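Local coordinates for putative aldehyde dehydrogenase (Burkholderia cenocepacia, PDB 4YWE), which probably oxidises aldehydes with NAD or NADP as electron acceptor, and binds calcium and magnesium ions, at residues L417-W422 against L436-V441. Residues are numbered along the deposited sequence; the frame is centred on the assembly and turned at random.
Sequences LVAGIW and LRAGQV
Ile421 turns CG1 anti to its carbonyl carbon (chi1 -61°) and extends to CD1, while Val441 sets CG1 anti to its backbone N (chi1 179°); the two side chains slant across one another, with Ile421 CD1 3.7 Å from Val441 CG1. Leu436, whose branch likewise lies anti to the carbonyl carbon, brings CD1 between Ile421 and Ala419, 3.7 Å from Ala419 CB. This methyl cluster forms on the face that helix 426-435 covers through Leu432 and Ala433, as in a classic beta-alpha-beta crossover: strand 418-422 and strand 440-443 run parallel, with the helix packed over them.

On the other face Val418 and Gln440 lie side by side and point the same way. The methyl Val418 CG2 rests against the polar amide oxygen Gln440 OE1, 3.6 Å away, a van der Waals contact; NE2 of the same amide is hydrogen-bonded to Pro455 O.

The backbone ladder begins loosely. Leu417 O receives two weak hydrogen bonds, from Gly439 N at 3.0 Å and from Gln440 N at 3.3 Å, just where the chain enters the second strand. Regular pairing follows: Ala419 N donates to Gln440 O over 3.0 Å, 20° off the carbonyl plane, and that same oxygen receives a CA-H...O contact from Val418. Beyond it, Ala419 continues the ladder to Phe442.

Strand 440-443 is an edge only within its own chain, because Gln440 and Val441 also pair with a strand of the second subunit, whose Lys480 hydrogen-bonds through NZ to Leu436 O. The chemistry therefore divides the work: backbone polar groups fix the parallel register and carry the sheet across the subunit interface, while dispersion between methyls joins the strands beneath their connecting helix.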
loop_
_atom_site.group_PDB
_atom_site.type_symbol
_atom_site.label_atom_id
_atom_site.label_comp_id
_atom_site.label_asym_id
_atom_site.label_seq_id
_atom_site.Cartn_x
_atom_site.Cartn_y
_atom_site.Cartn_z
ATOM N N LEU A 417 5.681 -19.114 -16.984
ATOM C CA LEU A 417 5.189 -17.788 -17.337
ATOM C C LEU A 417 3.707 -17.622 -17.009
ATOM O O LEU A 417 3.325 -16.721 -16.261
ATOM C CB LEU A 417 5.435 -17.518 -18.824
ATOM C CG LEU A 417 5.127 -16.113 -19.339
ATOM C CD1 LEU A 417 5.902 -15.076 -18.549
ATOM C CD2 LEU A 417 5.453 -16.006 -20.820
ATOM N N VAL A 418 2.879 -18.497 -17.574
ATOM C CA VAL A 418 1.432 -18.447 -17.387
ATOM C C VAL A 418 0.900 -19.874 -17.243
ATOM O O VAL A 418 1.471 -20.810 -17.799
ATOM C CB VAL A 418 0.749 -17.689 -18.562
ATOM C CG1 VAL A 418 -0.748 -17.963 -18.619
ATOM C CG2 VAL A 418 1.010 -16.191 -18.461
ATOM N N ALA A 419 -0.171 -20.049 -16.473
ATOM C CA ALA A 419 -0.832 -21.344 -16.384
ATOM C C ALA A 419 -2.348 -21.180 -16.334
ATOM O O ALA A 419 -2.861 -20.251 -15.710
ATOM C CB ALA A 419 -0.339 -22.111 -15.170
ATOM N N GLY A 420 -3.057 -22.084 -17.003
ATOM C CA GLY A 420 -4.509 -22.080 -16.994
ATOM C C GLY A 420 -5.090 -23.287 -16.282
ATOM O O GLY A 420 -4.635 -24.414 -16.480
ATOM N N ILE A 421 -6.099 -23.050 -15.449
ATOM C CA ILE A 421 -6.744 -24.118 -14.692
ATOM C C ILE A 421 -8.212 -24.238 -15.082
ATOM O O ILE A 421 -8.969 -23.274 -14.976
ATOM C CB ILE A 421 -6.616 -23.885 -13.176
ATOM C CG1 ILE A 421 -5.146 -23.869 -12.753
ATOM C CG2 ILE A 421 -7.382 -24.953 -12.411
ATOM C CD1 ILE A 421 -4.942 -23.534 -11.287
ATOM N N TRP A 422 -8.616 -25.424 -15.526
ATOM C CA TRP A 422 -10.009 -25.659 -15.885
ATOM C C TRP A 422 -10.623 -26.757 -15.021
ATOM O O TRP A 422 -10.357 -27.942 -15.221
ATOM C CB TRP A 422 -10.129 -26.018 -17.368
ATOM C CG TRP A 422 -9.668 -24.923 -18.280
ATOM C CD1 TRP A 422 -8.404 -24.733 -18.760
ATOM C CD2 TRP A 422 -10.462 -23.859 -18.817
ATOM N NE1 TRP A 422 -8.364 -23.620 -19.564
ATOM C CE2 TRP A 422 -9.619 -23.064 -19.616
ATOM C CE3 TRP A 422 -11.810 -23.500 -18.700
ATOM C CZ2 TRP A 422 -10.072 -21.937 -20.294
ATOM C CZ3 TRP A 422 -12.261 -22.379 -19.377
ATOM C CH2 TRP A 422 -11.394 -21.612 -20.163
ATOM N N LEU A 436 1.394 -24.048 -8.615
ATOM C CA LEU A 436 1.941 -23.809 -9.947
ATOM C C LEU A 436 3.001 -22.712 -9.935
ATOM O O LEU A 436 2.870 -21.713 -9.227
ATOM C CB LEU A 436 0.823 -23.447 -10.927
ATOM C CG LEU A 436 -0.207 -24.541 -11.215
ATOM C CD1 LEU A 436 -1.262 -24.045 -12.190
ATOM C CD2 LEU A 436 0.469 -25.794 -11.749
ATOM N N ARG A 437 4.055 -22.911 -10.721
ATOM C CA ARG A 437 5.106 -21.911 -10.857
ATOM C C ARG A 437 4.859 -21.052 -12.090
ATOM O O ARG A 437 5.170 -21.456 -13.211
ATOM C CB ARG A 437 6.482 -22.576 -10.940
ATOM C CG ARG A 437 6.880 -23.342 -9.692
ATOM C CD ARG A 437 8.199 -24.067 -9.898
ATOM N NE ARG A 437 8.581 -24.857 -8.733
ATOM C CZ ARG A 437 9.656 -25.636 -8.682
ATOM N NH1 ARG A 437 10.458 -25.730 -9.734
ATOM N NH2 ARG A 437 9.931 -26.321 -7.579
ATOM N N ALA A 438 4.293 -19.870 -11.875
ATOM C CA ALA A 438 3.972 -18.960 -12.968
ATOM C C ALA A 438 3.729 -17.554 -12.442
ATOM O O ALA A 438 3.340 -17.374 -11.289
ATOM C CB ALA A 438 2.751 -19.455 -13.736
ATOM N N GLY A 439 3.963 -16.559 -13.291
ATOM C CA GLY A 439 3.650 -15.187 -12.944
ATOM C C GLY A 439 2.152 -14.958 -12.910
ATOM O O GLY A 439 1.654 -14.142 -12.133
ATOM N N GLN A 440 1.432 -15.688 -13.759
ATOM C CA GLN A 440 -0.021 -15.582 -13.828
ATOM C C GLN A 440 -0.691 -16.951 -13.815
ATOM O O GLN A 440 -0.224 -17.891 -14.459
ATOM C CB GLN A 440 -0.449 -14.820 -15.084
ATOM C CG GLN A 440 -0.117 -13.340 -15.067
ATOM C CD GLN A 440 -0.537 -12.641 -16.343
ATOM O OE1 GLN A 440 -0.750 -13.278 -17.373
ATOM N NE2 GLN A 440 -0.662 -11.320 -16.282
ATOM N N VAL A 441 -1.788 -17.056 -13.073
ATOM C CA VAL A 441 -2.614 -18.256 -13.092
ATOM C C VAL A 441 -4.048 -17.859 -13.424
ATOM O O VAL A 441 -4.629 -16.992 -12.772
ATOM C CB VAL A 441 -2.549 -19.019 -11.755
ATOM C CG1 VAL A 441 -3.431 -20.253 -11.811
ATOM C CG2 VAL A 441 -1.114 -19.404 -11.427
#